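Local atomic coordinates of SusD superfamily protein (PDB entry 3L22), a protein that probably binds sugars at the outer membrane of Bacteroides fragilis, as a SusD-family protein that can also bind zinc ions. Residues 375-378 with 379-383; 135-138 with 139-143. All coordinates share one frame; numbering follows the deposited sequence.

Contact 1. Residues 375-378 with 379-383. With EDO (1,2-ethanediol), chain B.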
loop_
_atom_site.group_PDB
_atom_site.type_symbol
_atom_site.label_atom_id
_atom_site.label_comp_id
_atom_site.label_asym_id
_atom_site.label_seq_id
_atom_site.Cartn_x
_atom_site.Cartn_y
_atom_site.Cartn_z
ATOM N N ASP A 375 -13.467 -0.077 -22.751
ATOM C CA ASP A 375 -13.495 0.919 -21.678
ATOM C C ASP A 375 -14.477 0.627 -20.568
ATOM O O ASP A 375 -14.177 0.927 -19.406
ATOM C CB ASP A 375 -13.796 2.318 -22.239
ATOM C CG ASP A 375 -12.626 2.900 -23.029
ATOM O OD1 ASP A 375 -11.493 2.386 -22.904
ATOM O OD2 ASP A 375 -12.848 3.891 -23.769
ATOM N N ALA A 376 -15.641 0.088 -20.904
ATOM C CA ALA A 376 -16.621 -0.271 -19.899
ATOM C C ALA A 376 -16.108 -1.339 -18.968
ATOM O O ALA A 376 -16.363 -1.279 -17.746
ATOM C CB ALA A 376 -17.958 -0.716 -20.530
ATOM N N LEU A 377 -15.376 -2.297 -19.536
ATOM C CA LEU A 377 -14.764 -3.371 -18.747
ATOM C C LEU A 377 -13.687 -2.810 -17.828
ATOM O O LEU A 377 -13.658 -3.124 -16.654
ATOM C CB LEU A 377 -14.172 -4.475 -19.640
ATOM C CG LEU A 377 -13.405 -5.628 -18.955
ATOM C CD1 LEU A 377 -14.284 -6.305 -17.870
ATOM C CD2 LEU A 377 -12.933 -6.664 -20.018
ATOM N N LYS A 378 -12.791 -2.005 -18.355
ATOM C CA LYS A 378 -11.767 -1.398 -17.502
ATOM C C LYS A 378 -12.382 -0.582 -16.374
ATOM O O LYS A 378 -11.966 -0.690 -15.205
ATOM C CB LYS A 378 -10.826 -0.528 -18.314
ATOM C CG LYS A 378 -9.905 -1.353 -19.238
ATOM C CD LYS A 378 -8.898 -0.501 -19.958
ATOM C CE LYS A 378 -7.997 -1.310 -20.911
ATOM N NZ LYS A 378 -8.789 -1.928 -21.999
ATOM N N GLU A 379 -13.384 0.218 -16.698
ATOM C CA GLU A 379 -14.031 1.030 -15.677
ATOM C C GLU A 379 -14.700 0.172 -14.601
ATOM O O GLU A 379 -14.649 0.515 -13.433
ATOM C CB GLU A 379 -15.047 1.952 -16.314
ATOM C CG GLU A 379 -15.728 2.883 -15.319
ATOM C CD GLU A 379 -16.322 4.175 -15.973
ATOM O OE1 GLU A 379 -15.668 4.750 -16.918
ATOM O OE2 GLU A 379 -17.455 4.566 -15.530
ATOM N N ALA A 380 -15.307 -0.951 -14.991
ATOM C CA ALA A 380 -15.900 -1.850 -13.999
ATOM C C ALA A 380 -14.830 -2.427 -13.070
ATOM O O ALA A 380 -15.067 -2.609 -11.885
ATOM C CB ALA A 380 -16.680 -2.997 -14.685
ATOM N N ILE A 381 -13.659 -2.722 -13.613
ATOM C CA ILE A 381 -12.555 -3.226 -12.787
ATOM C C ILE A 381 -12.044 -2.128 -11.843
ATOM O O ILE A 381 -11.888 -2.380 -10.634
ATOM C CB ILE A 381 -11.397 -3.792 -13.655
ATOM C CG1 ILE A 381 -11.876 -5.042 -14.422
ATOM C CG2 ILE A 381 -10.141 -4.087 -12.755
ATOM C CD1 ILE A 381 -11.013 -5.443 -15.637
ATOM N N TYR A 382 -11.850 -0.907 -12.369
ATOM C CA TYR A 382 -11.416 0.208 -11.519
ATOM C C TYR A 382 -12.394 0.500 -10.377
ATOM O O TYR A 382 -11.970 0.697 -9.245
ATOM C CB TYR A 382 -11.200 1.491 -12.311
ATOM C CG TYR A 382 -10.232 1.403 -13.480
ATOM C CD1 TYR A 382 -9.219 0.458 -13.527
ATOM C CD2 TYR A 382 -10.346 2.280 -14.554
ATOM C CE1 TYR A 382 -8.342 0.379 -14.639
ATOM C CE2 TYR A 382 -9.438 2.224 -15.670
ATOM C CZ TYR A 382 -8.470 1.258 -15.685
ATOM O OH TYR A 382 -7.611 1.171 -16.748
ATOM N N ASN A 383 -13.699 0.493 -10.698
ATOM C CA ASN A 383 -14.724 0.742 -9.702
ATOM C C ASN A 383 -14.811 -0.369 -8.652
ATOM O O ASN A 383 -14.951 -0.079 -7.482
ATOM C CB ASN A 383 -16.093 0.934 -10.353
ATOM C CG ASN A 383 -16.246 2.293 -11.001
ATOM O OD1 ASN A 383 -15.600 3.265 -10.598
ATOM N ND2 ASN A 383 -17.100 2.367 -12.010
HETATM C C1 EDO B . -18.444 -2.174 -23.968
HETATM O O1 EDO B . -19.120 -2.437 -22.694
HETATM C C2 EDO B . -17.811 -0.836 -24.402
HETATM O O2 EDO B . -16.888 -0.047 -23.597
#

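Contact 2. Residues 135-138 with 139-143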
loop_
_atom_site.group_PDB
_atom_site.type_symbol
_atom_site.label_atom_id
_atom_site.label_comp_id
_atom_site.label_asym_id
_atom_site.label_seq_id
_atom_site.Cartn_x
_atom_site.Cartn_y
_atom_site.Cartn_z
ATOM N N TYR A 135 6.694 11.013 -4.359
ATOM C CA TYR A 135 7.626 12.061 -4.766
ATOM C C TYR A 135 7.781 12.287 -6.289
ATOM O O TYR A 135 7.809 13.411 -6.708
ATOM C CB TYR A 135 8.964 11.851 -4.040
ATOM C CG TYR A 135 8.759 11.962 -2.536
ATOM C CD1 TYR A 135 8.659 13.223 -1.912
ATOM C CD2 TYR A 135 8.601 10.831 -1.742
ATOM C CE1 TYR A 135 8.425 13.342 -0.527
ATOM C CE2 TYR A 135 8.346 10.951 -0.358
ATOM C CZ TYR A 135 8.272 12.191 0.240
ATOM O OH TYR A 135 8.059 12.275 1.598
ATOM N N PRO A 136 7.819 11.226 -7.116
ATOM C CA PRO A 136 8.013 11.516 -8.520
ATOM C C PRO A 136 6.714 11.554 -9.306
ATOM O O PRO A 136 5.735 10.903 -8.927
ATOM C CB PRO A 136 8.809 10.313 -9.008
ATOM C CG PRO A 136 8.255 9.194 -8.208
ATOM C CD PRO A 136 7.992 9.788 -6.847
ATOM N N THR A 137 6.753 12.258 -10.429
ATOM C CA THR A 137 5.775 12.047 -11.470
ATOM C C THR A 137 5.750 10.552 -11.796
ATOM O O THR A 137 6.822 9.939 -11.866
ATOM C CB THR A 137 6.173 12.842 -12.716
ATOM O OG1 THR A 137 6.214 14.212 -12.362
ATOM C CG2 THR A 137 5.197 12.648 -13.890
ATOM N N PRO A 138 4.555 9.965 -12.006
ATOM C CA PRO A 138 4.492 8.536 -12.277
ATOM C C PRO A 138 5.186 8.119 -13.568
ATOM O O PRO A 138 5.290 8.868 -14.528
ATOM C CB PRO A 138 2.980 8.257 -12.369
ATOM C CG PRO A 138 2.388 9.562 -12.743
ATOM C CD PRO A 138 3.195 10.533 -11.948
ATOM N N TYR A 139 5.686 6.903 -13.542
ATOM C CA TYR A 139 6.383 6.302 -14.670
ATOM C C TYR A 139 5.546 6.359 -15.943
ATOM O O TYR A 139 6.086 6.599 -17.015
ATOM C CB TYR A 139 6.710 4.860 -14.302
ATOM C CG TYR A 139 7.456 4.029 -15.330
ATOM C CD1 TYR A 139 6.787 3.491 -16.425
ATOM C CD2 TYR A 139 8.818 3.711 -15.171
ATOM C CE1 TYR A 139 7.436 2.702 -17.357
ATOM C CE2 TYR A 139 9.496 2.910 -16.121
ATOM C CZ TYR A 139 8.771 2.386 -17.176
ATOM O OH TYR A 139 9.343 1.587 -18.106
ATOM N N SER A 140 4.244 6.134 -15.814
ATOM C CA SER A 140 3.349 6.138 -16.972
ATOM C C SER A 140 3.343 7.482 -17.655
ATOM O O SER A 140 3.014 7.533 -18.810
ATOM C CB SER A 140 1.902 5.784 -16.589
ATOM O OG SER A 140 1.369 6.740 -15.681
ATOM N N VAL A 141 3.669 8.560 -16.942
ATOM C CA VAL A 141 3.777 9.883 -17.558
ATOM C C VAL A 141 5.202 10.224 -17.954
ATOM O O VAL A 141 5.408 10.745 -19.031
ATOM C CB VAL A 141 3.236 10.986 -16.635
ATOM C CG1 VAL A 141 3.541 12.386 -17.228
ATOM C CG2 VAL A 141 1.723 10.769 -16.404
ATOM N N ASN A 142 6.163 9.945 -17.085
ATOM C CA ASN A 142 7.552 10.241 -17.367
ATOM C C ASN A 142 8.479 9.304 -16.578
ATOM O O ASN A 142 8.736 9.550 -15.395
ATOM C CB ASN A 142 7.869 11.694 -17.016
ATOM C CG ASN A 142 9.343 12.067 -17.275
ATOM O OD1 ASN A 142 10.114 11.298 -17.826
ATOM N ND2 ASN A 142 9.731 13.245 -16.825
ATOM N N PRO A 143 9.006 8.251 -17.237
ATOM C CA PRO A 143 9.929 7.345 -16.560
ATOM C C PRO A 143 11.213 7.974 -16.074
ATOM O O PRO A 143 11.859 7.408 -15.184
ATOM C CB PRO A 143 10.298 6.324 -17.640
ATOM C CG PRO A 143 9.334 6.515 -18.724
ATOM C CD PRO A 143 8.880 7.926 -18.661
HETATM O O HOH W 1 8.048 14.943 -14.772
#

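Contact 1. Residues 375-378 with 379-383
Lys378 and Tyr382, one helical turn apart, meet through both backbone and side chain. Four successive amides, those of Glu379, Ala380, Ile381 and Tyr382, each bond to the carbonyl oxygen four residues back. The straightest runs from Tyr382 N to Lys378 O, 2.8 Å long with an angle of 168° at the hydrogen. That same Lys378 O sits over one face of the Tyr382 ring, displaced from its centre and 3.2 Å from Tyr382 CG. Among the side chains, Lys378 and Tyr382 run next to each other in the same direction, bringing Lys378 CD to 3.8 Å from Tyr382 OH. The lysine is extended until chi4 (63°), where it bends, and its NZ bonds to Ala339 O at the end of helix 327-339; the tyrosine ring also has a cation-pi partner in Arg402. On the apolar side Leu377 CD1 rests 4.1 Å from Ile381 CD1, the two chains meeting at a slant; Leu377 packs on helix 345-359, Ile381 on helix 327-339. Near the beginning of the helix, Ala376 N donates to O2 of a 1,2-ethanediol (3.0 Å), likely a crystallisation additive. The arrangement is that of an amphipathic alpha-helix in the helical SusD fold, with one face against neighbouring helices.

Contact 2. Residues 135-138 with 139-143
Pro138 and Val141 close a tight turn in which one carbonyl does most of the work. Pro138 O accepts two amides: Asn142 N at 2.9 Å, almost straight at 173°, and Val141 N, also at 2.9 Å but more bent and from above the carbonyl plane. The Pro138 ring and the Val141 side chain run alongside each other, with Pro138 CG 3.9 Å from Val141 CG2. Thr137 completes the apolar part, crossing Val141 at about a right angle so that its CG2 comes to 3.7 Å from Val141 CG1; chi1 of -60° sets Thr137 OG1 beside the backbone N and leaves CG2 anti to it. Pro138 is buried in this packed half and touches Tyr424, while Ser140 OG bonds to Arg401 O. The looser side is polar, bridged by a water that lies 3.1 Å from Thr137 OG1 and accepts from Asn142 ND2. Asn142 OD1 bonds to Asp144 N, and Val141, for all its apolar contacts, is exposed. With helical angles at residues 139-141, this is an alpha-turn (Pro138 O with Asn142 N) with a beta-turn bond (Pro138 O with Val141 N) nested in it, set in the loop between helices 113-131 and 168-178.

How the contacts relate
Contact 1 belongs to a long regular helix, contact 2 to a loop, and they share no element: their centres lie about 23 Å apart and their nearest atoms about 11 Å. Along the helix i to i+4 bonds recur from one carbonyl to the next, whereas the turn at 138-142 brings two amides to a single oxygen, and a water bridge is added beside it. Contact 1 is partly buried, with an apolar side against other helices; contact 2 is mainly a surface contact, with one buried proline. Together they illustrate how an i to i+4 amide bond can be repeated, as in 374-388, or occur once, as in 138-142.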